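PDB 5CEC: Bd3459 from Bdellovibrio bacteriovorus, which acts as a predatory peptidase of the S13 family, probably cutting cell-wall peptides, and is bound by the ankyrin-repeat protein Bd3460 that protects the predator from it. Local coordinates for residues K93-P98 / S230-L235; G102-H107 / M131-I136; K138-E143 / S217-A222. The protein carries 1 engineered substitution. All coordinates share one frame; numbering follows the deposited sequence. Where two conformers were deposited one is given.

Contact 1. Residues K93-P98 / S230-L235. With SO4 (sulfate ion), chain G.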
loop_
_atom_site.group_PDB
_atom_site.type_symbol
_atom_site.label_atom_id
_atom_site.label_comp_id
_atom_site.label_asym_id
_atom_site.label_seq_id
_atom_site.Cartn_x
_atom_site.Cartn_y
_atom_site.Cartn_z
ATOM N N LYS A 93 28.429 -2.831 2.403
ATOM C CA LYS A 93 29.747 -2.746 3.003
ATOM C C LYS A 93 30.378 -1.390 2.731
ATOM O O LYS A 93 30.267 -0.834 1.641
ATOM C CB LYS A 93 30.621 -3.888 2.479
ATOM C CG LYS A 93 30.127 -5.247 2.930
ATOM C CD LYS A 93 30.965 -6.372 2.331
ATOM C CE LYS A 93 30.734 -7.675 3.092
ATOM N NZ LYS A 93 31.677 -8.742 2.672
ATOM N N LEU A 94 30.972 -0.814 3.758
ATOM C CA LEU A 94 31.707 0.427 3.632
ATOM C C LEU A 94 33.170 0.080 3.889
ATOM O O LEU A 94 33.525 -0.451 4.939
ATOM C CB LEU A 94 31.214 1.432 4.653
ATOM C CG LEU A 94 30.043 2.323 4.227
ATOM C CD1 LEU A 94 28.787 1.525 4.059
ATOM C CD2 LEU A 94 29.877 3.419 5.267
ATOM N N HIS A 95 34.014 0.436 2.954
ATOM C CA HIS A 95 35.450 0.246 3.063
ATOM C C HIS A 95 36.041 1.582 3.458
ATOM O O HIS A 95 35.984 2.513 2.674
ATOM C CB HIS A 95 35.987 -0.250 1.728
ATOM C CG HIS A 95 35.396 -1.553 1.309
ATOM N ND1 HIS A 95 35.985 -2.749 1.643
ATOM C CD2 HIS A 95 34.261 -1.867 0.633
ATOM C CE1 HIS A 95 35.268 -3.744 1.155
ATOM N NE2 HIS A 95 34.213 -3.239 0.540
ATOM N N VAL A 96 36.519 1.674 4.699
ATOM C CA VAL A 96 36.839 2.951 5.345
ATOM C C VAL A 96 38.334 3.075 5.549
ATOM O O VAL A 96 38.927 2.215 6.232
ATOM C CB VAL A 96 36.122 3.085 6.706
ATOM C CG1 VAL A 96 36.416 4.434 7.336
ATOM C CG2 VAL A 96 34.614 2.872 6.538
ATOM N N THR A 97 38.936 4.143 5.030
ATOM C CA THR A 97 40.382 4.361 5.170
ATOM C C THR A 97 40.658 5.762 5.721
ATOM O O THR A 97 40.150 6.742 5.156
ATOM C CB THR A 97 41.077 4.262 3.791
ATOM O OG1 THR A 97 40.715 3.029 3.157
ATOM C CG2 THR A 97 42.601 4.312 3.956
ATOM N N PRO A 98 41.453 5.868 6.803
ATOM C CA PRO A 98 41.782 7.218 7.296
ATOM C C PRO A 98 42.685 7.976 6.318
ATOM O O PRO A 98 43.465 7.354 5.607
ATOM C CB PRO A 98 42.487 6.963 8.627
ATOM C CG PRO A 98 42.863 5.541 8.622
ATOM C CD PRO A 98 42.098 4.798 7.587
ATOM N N SER A 230 42.505 -0.044 4.871
ATOM C CA SER A 230 41.066 0.096 5.048
ATOM C C SER A 230 40.489 -0.913 6.060
ATOM O O SER A 230 41.066 -1.990 6.312
ATOM C CB SER A 230 40.375 -0.052 3.695
ATOM O OG SER A 230 40.433 -1.378 3.248
ATOM N N THR A 231 39.333 -0.561 6.613
ATOM C CA THR A 231 38.553 -1.448 7.455
ATOM C C THR A 231 37.182 -1.620 6.780
ATOM O O THR A 231 36.580 -0.648 6.376
ATOM C CB THR A 231 38.307 -0.870 8.869
ATOM O OG1 THR A 231 39.546 -0.574 9.536
ATOM C CG2 THR A 231 37.514 -1.854 9.704
ATOM N N THR A 232 36.696 -2.854 6.697
ATOM C CA THR A 232 35.382 -3.145 6.147
ATOM C C THR A 232 34.370 -3.136 7.261
ATOM O O THR A 232 34.454 -3.901 8.210
ATOM C CB THR A 232 35.355 -4.503 5.439
ATOM O OG1 THR A 232 36.382 -4.521 4.447
ATOM C CG2 THR A 232 33.998 -4.754 4.774
ATOM N N MET A 233 33.409 -2.242 7.133
ATOM C CA MET A 233 32.305 -2.107 8.040
ATOM C C MET A 233 31.055 -2.571 7.282
ATOM O O MET A 233 30.971 -2.416 6.049
ATOM C CB MET A 233 32.194 -0.643 8.491
ATOM C CG MET A 233 33.474 -0.084 9.116
ATOM S SD MET A 233 33.925 -0.924 10.631
ATOM C CE MET A 233 32.640 -0.298 11.715
ATOM N N VAL A 234 30.104 -3.163 7.996
ATOM C CA VAL A 234 28.862 -3.622 7.380
ATOM C C VAL A 234 27.683 -2.895 8.000
ATOM O O VAL A 234 27.601 -2.712 9.224
ATOM C CB VAL A 234 28.678 -5.165 7.414
ATOM C CG1 VAL A 234 28.467 -5.693 8.825
ATOM C CG2 VAL A 234 27.519 -5.582 6.520
ATOM N N LEU A 235 26.781 -2.465 7.121
ATOM C CA LEU A 235 25.513 -1.856 7.487
ATOM C C LEU A 235 24.426 -2.789 6.967
ATOM O O LEU A 235 24.070 -2.762 5.786
ATOM C CB LEU A 235 25.371 -0.478 6.829
ATOM C CG LEU A 235 24.104 0.305 7.207
ATOM C CD1 LEU A 235 24.303 1.018 8.536
ATOM C CD2 LEU A 235 23.730 1.280 6.093
HETATM S S SO4 G . 36.242 -7.645 2.269
HETATM O O1 SO4 G . 35.876 -9.021 2.664
HETATM O O2 SO4 G . 35.009 -6.886 1.929
HETATM O O3 SO4 G . 37.136 -7.689 1.080
HETATM O O4 SO4 G . 36.928 -7.038 3.432
HETATM O O HOH W 1 37.937 -2.465 3.543
#

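Contact 2. Residues G102-H107 / M131-I136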
loop_
_atom_site.group_PDB
_atom_site.type_symbol
_atom_site.label_atom_id
_atom_site.label_comp_id
_atom_site.label_asym_id
_atom_site.label_seq_id
_atom_site.Cartn_x
_atom_site.Cartn_y
_atom_site.Cartn_z
ATOM N N GLY A 102 42.722 13.834 8.997
ATOM C CA GLY A 102 41.678 13.452 9.971
ATOM C C GLY A 102 40.329 13.083 9.363
ATOM O O GLY A 102 39.345 12.819 10.073
ATOM N N SER A 103 40.264 13.076 8.040
ATOM C CA SER A 103 39.068 12.642 7.339
ATOM C C SER A 103 39.204 11.159 6.990
ATOM O O SER A 103 40.140 10.459 7.451
ATOM C CB SER A 103 38.852 13.487 6.081
ATOM O OG SER A 103 38.854 14.877 6.392
ATOM N N TYR A 104 38.230 10.675 6.217
ATOM C CA TYR A 104 38.209 9.287 5.772
ATOM C C TYR A 104 37.830 9.225 4.319
ATOM O O TYR A 104 37.064 10.067 3.838
ATOM C CB TYR A 104 37.203 8.483 6.567
ATOM C CG TYR A 104 37.574 8.355 8.012
ATOM C CD1 TYR A 104 37.210 9.329 8.942
ATOM C CD2 TYR A 104 38.306 7.260 8.465
ATOM C CE1 TYR A 104 37.555 9.214 10.278
ATOM C CE2 TYR A 104 38.656 7.156 9.797
ATOM C CZ TYR A 104 38.280 8.132 10.695
ATOM O OH TYR A 104 38.635 8.016 12.024
ATOM N N ASP A 105 38.390 8.241 3.624
ATOM C CA ASP A 105 37.877 7.811 2.326
ATOM C C ASP A 105 36.959 6.634 2.551
ATOM O O ASP A 105 37.269 5.744 3.365
ATOM C CB ASP A 105 39.000 7.385 1.376
ATOM C CG ASP A 105 39.823 8.551 0.862
ATOM O OD1 ASP A 105 39.356 9.717 0.878
ATOM O OD2 ASP A 105 40.962 8.274 0.425
ATOM N N ILE A 106 35.833 6.607 1.836
ATOM C CA ILE A 106 34.866 5.535 1.994
ATOM C C ILE A 106 34.418 5.049 0.642
ATOM O O ILE A 106 33.960 5.837 -0.176
ATOM C CB ILE A 106 33.650 5.937 2.820
ATOM C CG1 ILE A 106 34.097 6.363 4.224
ATOM C CG2 ILE A 106 32.654 4.777 2.913
ATOM C CD1 ILE A 106 32.967 6.742 5.151
ATOM N N HIS A 107 34.516 3.743 0.419
ATOM C CA HIS A 107 33.931 3.118 -0.760
ATOM C C HIS A 107 32.736 2.277 -0.340
ATOM O O HIS A 107 32.876 1.415 0.523
ATOM C CB HIS A 107 34.915 2.218 -1.505
ATOM C CG HIS A 107 34.297 1.453 -2.641
ATOM N ND1 HIS A 107 33.952 2.045 -3.838
ATOM C CD2 HIS A 107 33.950 0.149 -2.756
ATOM C CE1 HIS A 107 33.465 1.124 -4.651
ATOM N NE2 HIS A 107 33.428 -0.024 -4.012
ATOM N N MET A 131 30.661 6.729 15.043
ATOM C CA MET A 131 32.035 6.282 14.837
ATOM C C MET A 131 33.063 7.408 14.742
ATOM O O MET A 131 34.224 7.143 14.453
ATOM C CB MET A 131 32.132 5.470 13.542
ATOM C CG MET A 131 31.238 4.279 13.497
ATOM S SD MET A 131 32.002 3.144 12.367
ATOM C CE MET A 131 33.175 2.405 13.504
ATOM N N LYS A 132 32.654 8.646 14.986
ATOM C CA LYS A 132 33.533 9.832 14.863
ATOM C C LYS A 132 33.979 10.078 13.403
ATOM O O LYS A 132 35.060 10.626 13.154
ATOM C CB LYS A 132 34.701 9.802 15.882
ATOM C CG LYS A 132 34.191 9.799 17.309
ATOM C CD LYS A 132 33.367 11.040 17.658
ATOM C CE LYS A 132 33.010 11.131 19.138
ATOM N NZ LYS A 132 32.212 9.962 19.594
ATOM N N ILE A 133 33.131 9.680 12.446
ATOM C CA ILE A 133 33.329 10.013 11.051
ATOM C C ILE A 133 32.393 11.170 10.741
ATOM O O ILE A 133 31.175 11.008 10.745
ATOM C CB ILE A 133 33.078 8.810 10.136
ATOM C CG1 ILE A 133 34.007 7.663 10.511
ATOM C CG2 ILE A 133 33.298 9.236 8.691
ATOM C CD1 ILE A 133 33.744 6.366 9.787
ATOM N N THR A 134 32.964 12.344 10.525
ATOM C CA THR A 134 32.199 13.551 10.213
ATOM C C THR A 134 32.585 14.187 8.887
ATOM O O THR A 134 31.828 15.018 8.361
ATOM C CB THR A 134 32.383 14.634 11.299
ATOM O OG1 THR A 134 33.774 14.938 11.436
ATOM C CG2 THR A 134 31.847 14.161 12.610
ATOM N N LYS A 135 33.779 13.857 8.398
ATOM C CA LYS A 135 34.297 14.393 7.151
ATOM C C LYS A 135 34.774 13.239 6.313
ATOM O O LYS A 135 35.606 12.455 6.765
ATOM C CB LYS A 135 35.459 15.346 7.435
ATOM C CG LYS A 135 35.010 16.669 8.027
ATOM C CD LYS A 135 36.172 17.468 8.624
ATOM C CE LYS A 135 35.691 18.501 9.651
ATOM N NZ LYS A 135 35.121 17.892 10.899
ATOM N N ILE A 136 34.266 13.174 5.097
ATOM C CA ILE A 136 34.655 12.189 4.107
ATOM C C ILE A 136 35.315 12.931 2.962
ATOM O O ILE A 136 34.745 13.869 2.381
ATOM C CB ILE A 136 33.448 11.395 3.582
ATOM C CG1 ILE A 136 32.775 10.636 4.732
ATOM C CG2 ILE A 136 33.872 10.434 2.477
ATOM C CD1 ILE A 136 31.400 10.071 4.417
HETATM O O HOH W 2 35.915 12.637 10.097
HETATM O O HOH W 3 37.687 10.032 13.644
#

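Contact 3. Residues K138-E143 / S217-A222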
loop_
_atom_site.group_PDB
_atom_site.type_symbol
_atom_site.label_atom_id
_atom_site.label_comp_id
_atom_site.label_asym_id
_atom_site.label_seq_id
_atom_site.Cartn_x
_atom_site.Cartn_y
_atom_site.Cartn_z
ATOM N N LYS A 138 36.874 11.343 -0.007
ATOM C CA LYS A 138 36.418 10.726 -1.225
ATOM C C LYS A 138 35.392 9.651 -0.849
ATOM O O LYS A 138 35.674 8.730 -0.085
ATOM C CB LYS A 138 37.586 10.149 -2.011
ATOM C CG LYS A 138 37.205 9.579 -3.356
ATOM C CD LYS A 138 38.410 9.280 -4.237
ATOM C CE LYS A 138 39.293 8.196 -3.646
ATOM N NZ LYS A 138 40.368 7.799 -4.606
ATOM N N LEU A 139 34.172 9.845 -1.329
ATOM C CA LEU A 139 33.115 8.861 -1.228
ATOM C C LEU A 139 32.898 8.228 -2.578
ATOM O O LEU A 139 32.526 8.907 -3.531
ATOM C CB LEU A 139 31.824 9.490 -0.717
ATOM C CG LEU A 139 30.623 8.555 -0.591
ATOM C CD1 LEU A 139 30.911 7.448 0.420
ATOM C CD2 LEU A 139 29.358 9.325 -0.219
ATOM N N THR A 140 33.114 6.932 -2.680
ATOM C CA THR A 140 32.860 6.217 -3.931
ATOM C C THR A 140 31.864 5.112 -3.690
ATOM O O THR A 140 31.583 4.771 -2.558
ATOM C CB THR A 140 34.159 5.688 -4.586
ATOM O OG1 THR A 140 34.740 4.670 -3.779
ATOM C CG2 THR A 140 35.136 6.812 -4.821
ATOM N N PHE A 141 31.283 4.595 -4.767
ATOM C CA PHE A 141 30.213 3.609 -4.676
ATOM C C PHE A 141 30.177 2.780 -5.949
ATOM O O PHE A 141 30.570 3.264 -7.018
ATOM C CB PHE A 141 28.856 4.278 -4.438
ATOM C CG PHE A 141 28.410 5.150 -5.589
ATOM C CD1 PHE A 141 28.840 6.464 -5.701
ATOM C CD2 PHE A 141 27.620 4.633 -6.599
ATOM C CE1 PHE A 141 28.484 7.232 -6.782
ATOM C CE2 PHE A 141 27.285 5.401 -7.677
ATOM C CZ PHE A 141 27.709 6.691 -7.768
ATOM N N ASP A 142 29.713 1.537 -5.826
ATOM C CA ASP A 142 29.640 0.632 -6.980
ATOM C C ASP A 142 28.202 0.508 -7.504
ATOM O O ASP A 142 27.270 1.193 -7.074
ATOM C CB ASP A 142 30.295 -0.735 -6.674
ATOM C CG ASP A 142 29.509 -1.602 -5.725
ATOM O OD1 ASP A 142 28.316 -1.336 -5.440
ATOM O OD2 ASP A 142 30.120 -2.597 -5.256
ATOM N N GLU A 143 28.061 -0.348 -8.505
ATOM C CA GLU A 143 26.826 -0.489 -9.249
ATOM C C GLU A 143 25.739 -1.250 -8.511
ATOM O O GLU A 143 24.612 -1.315 -8.969
ATOM C CB GLU A 143 27.074 -1.109 -10.634
ATOM C CG GLU A 143 27.514 -2.565 -10.625
ATOM C CD GLU A 143 29.011 -2.793 -10.542
ATOM O OE1 GLU A 143 29.761 -2.026 -9.881
ATOM O OE2 GLU A 143 29.439 -3.808 -11.109
ATOM N N SER A 217 32.293 9.860 -6.372
ATOM C CA SER A 217 32.437 9.256 -7.695
ATOM C C SER A 217 32.091 7.775 -7.730
ATOM O O SER A 217 32.094 7.116 -6.718
ATOM C CB SER A 217 33.813 9.514 -8.279
ATOM O OG SER A 217 34.819 8.943 -7.516
ATOM N N PHE A 218 31.724 7.310 -8.916
ATOM C CA PHE A 218 31.376 5.915 -9.168
ATOM C C PHE A 218 32.660 5.112 -9.405
ATOM O O PHE A 218 33.544 5.537 -10.183
ATOM C CB PHE A 218 30.465 5.874 -10.400
ATOM C CG PHE A 218 30.152 4.503 -10.894
ATOM C CD1 PHE A 218 29.447 3.622 -10.119
ATOM C CD2 PHE A 218 30.515 4.099 -12.173
ATOM C CE1 PHE A 218 29.136 2.349 -10.571
ATOM C CE2 PHE A 218 30.207 2.833 -12.632
ATOM C CZ PHE A 218 29.520 1.951 -11.825
ATOM N N VAL A 219 32.770 3.980 -8.706
ATOM C CA VAL A 219 33.837 2.990 -8.934
ATOM C C VAL A 219 33.195 1.614 -9.035
ATOM O O VAL A 219 32.639 1.121 -8.054
ATOM C CB VAL A 219 34.903 2.991 -7.808
ATOM C CG1 VAL A 219 35.944 1.905 -8.061
ATOM C CG2 VAL A 219 35.574 4.356 -7.707
ATOM N N LYS A 220 33.272 1.008 -10.220
ATOM C CA LYS A 220 32.685 -0.310 -10.492
ATOM C C LYS A 220 33.275 -1.387 -9.598
ATOM O O LYS A 220 34.477 -1.364 -9.289
ATOM C CB LYS A 220 32.932 -0.728 -11.946
ATOM C CG LYS A 220 32.214 0.100 -12.983
ATOM C CD LYS A 220 32.667 -0.326 -14.378
ATOM C CE LYS A 220 32.029 0.517 -15.479
ATOM N NZ LYS A 220 32.996 0.749 -16.589
ATOM N N LYS A 221 32.442 -2.348 -9.214
ATOM C CA LYS A 221 32.864 -3.410 -8.290
ATOM C C LYS A 221 34.153 -4.108 -8.748
ATOM O O LYS A 221 35.078 -4.277 -7.954
ATOM C CB LYS A 221 31.742 -4.435 -8.083
ATOM C CG LYS A 221 32.098 -5.542 -7.103
ATOM C CD LYS A 221 30.982 -6.556 -6.982
ATOM C CE LYS A 221 31.505 -7.792 -6.255
ATOM N NZ LYS A 221 30.429 -8.741 -5.887
ATOM N N ALA A 222 34.201 -4.488 -10.025
ATOM C CA ALA A 222 35.347 -5.228 -10.597
ATOM C C ALA A 222 36.622 -4.411 -10.603
ATOM O O ALA A 222 37.713 -4.986 -10.662
ATOM C CB ALA A 222 35.037 -5.718 -12.015
HETATM O O HOH W 4 31.948 -4.649 -11.790
#

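Contact 1. Residues K93-P98 / S230-L235
The imidazole of His-95 and the hydroxyl of Thr-232 sit side by side, and a water and a sulfate oxygen lie at the edge of that ring. Water 1 lies in the ring plane 2.7 Å from His-95 ND1; the same water donates to Thr-232 OG1 and to Ser-230 OG. Further round the rim, O2 of a sulfate ion comes near the plane, 3.2 Å from His-95 CE1. Thr-232 OG1 approaches obliquely, 3.3 Å from ND1, and donates to O4 of the same sulfate at 2.8 Å. The other ring nitrogen, NE2, is hydrogen-bonded to Glu-109 OE1, while the ring of Phe-224 meets the imidazole with the planes about 50° apart. Setting CG anti to the carbonyl carbon (chi1 -61°) puts the ring alongside Thr-232. Lys-93, on the same face of the sheet as His-95 and Thr-232, is extended beyond CG, its NZ 3.9 Å from sulfate O2. The ion probably came from the crystallisation liquor.

Underneath is a regular antiparallel ladder between neighbouring strands of the mixed sheet, with the short axes at 153°. Leu-94 and Met-233 form one hydrogen-bonded pair, the N of Leu-94 reaching the O of Met-233 at 2.8 Å and the return bond being nearly straight. Val-96 and Thr-231 form the next. Lys-93 with Val-234, and His-95 with Thr-232, are the non-hydrogen-bonded pairs.

The other face carries Leu-94, Val-96, Thr-231 and Met-233. There CG2 of Val-96 packs on Met-233 CG at 4.1 Å, and Leu-94 packs against Leu-124 and Leu-128 of helix 118-130. At the ladder's end Thr-97 OG1 lies 3.1 Å from Ser-230 CB, and Ser-230 OG has a second partner in the carbonyl of Asn-227.

Contact 2. Residues G102-H107 / M131-I136
Lys-132 reaches Tyr-104 through its backbone carbonyl: water 3 donates to Lys-132 O at 2.7 Å and sits in the plane of the phenol ring, 2.8 Å from Tyr-104 OH. Lys-132, with positive phi, is also the C-prime residue of the Schellman motif that ends helix 118-130, its own N bonded to Asn-129 O and the N of Ile-133 to Leu-128 O.

Ile-133 comes next and lies across the tyrosine at about a right angle. With CG1 beside the backbone N (chi1 -58°), that carbon rests over one ring face in a CH-pi contact, 4.1 Å from the Tyr-104 centroid and 22° off the normal, displaced toward the CD1-CE1 rim. Its CG2 branch touches CD1 of the same ring and also approaches Ile-106.

After Thr-134 the chain enters the sheet. Lys-135 N donates to water 2 at 3.0 Å, which makes a weak bond to Gly-102 O, and Lys-135 CB packs 3.6 Å from Ser-103 OG, a hydroxyl held by Asn-101. The carbonyl of Lys-135 accepts from Tyr-104 N at 3.2 Å, a bond bent to 142°.

Ile-136 pairs in parallel with Tyr-104, its CA 3.2 Å from Tyr-104 O. Its side chain crosses that of Ile-106 at about a right angle, CD1 to CD1 3.8 Å, in the layer where Ile-106 also meets Leu-128 of the helix. This is the closing of a beta-alpha-beta unit: strand 104-109, helix 118-130, strand 135-141.

One long direct hydrogen bond links these segments, and most of the remaining direct contact is apolar; waters 2 and 3 add bridges at the margin. Beyond Ile-136 regular backbone bonding takes over, Tyr-104 with Glu-137 and Ile-106 with Lys-138 and Thr-140.

Contact 3. Residues K138-E143 / S217-A222
Phe-141 and Phe-218 are neighbours on one face of a parallel strand pair, yet they reach each other by different rotamers. Phe-141 puts CG in the crowded position between its backbone N and carbonyl carbon (chi1 65°), which swings the ring across toward the other strand until Phe-218 CA sits over its face, 4.1 Å from the centroid. Phe-218 has CG anti to its backbone N (chi1 173°); the ring therefore runs forward along the pair, CD1 3.7 Å from Phe-141 CE2, and its edge meets the peptide of Asp-142 and Glu-143. The two rings are oblique to each other.

Glu-143 is folded at chi2 (-89°), turning its carboxylate back toward the start of the 3-10 segment. OE1 accepts the N-H of Lys-221 at 2.8 Å with its syn lone pair, while OE2 takes water 4, which in turn accepts from Ala-222 N. Beside it Asp-142 lies along Lys-221, but its OD1 is held by the amides of Gly-110 and Asn-144.

Thr-140, on the other face with Ser-217, packs its CB on Val-219 CG2 at 3.7 Å. Along the backbone, Ser-217 N bonds to Leu-139 O at 3.0 Å and Val-219 N to Phe-141 O at 2.9 Å.

Helix 167-182 covers the two phenylalanines through Val-167, Ala-171, Val-174 and Leu-178, and strand 104-109 flanks strand 135-141 on the side away from 212-218.

How the contacts relate
All three contacts lie in one mixed sheet, whose strands run 212-218, 135-141, 104-109, 91-98, 231-236, 436-437 from edge to edge. Contact 3 joins the first and second, contact 2 the second and third, contact 1 the fourth and fifth; centres are about 10 Å (1 to 2), 13 Å (1 to 3) and 16 Å (2 to 3) apart. Contacts 2 and 3 share strand 135-141 and follow one another along the chain, both within the span bracketed by contact 1. Strand 91-98 pairs directly with 104-109, joining contacts 1 and 2. The sheet is separate from the six-stranded antiparallel one, consistent with a domain inserted into the catalytic fold, as in S13 relatives.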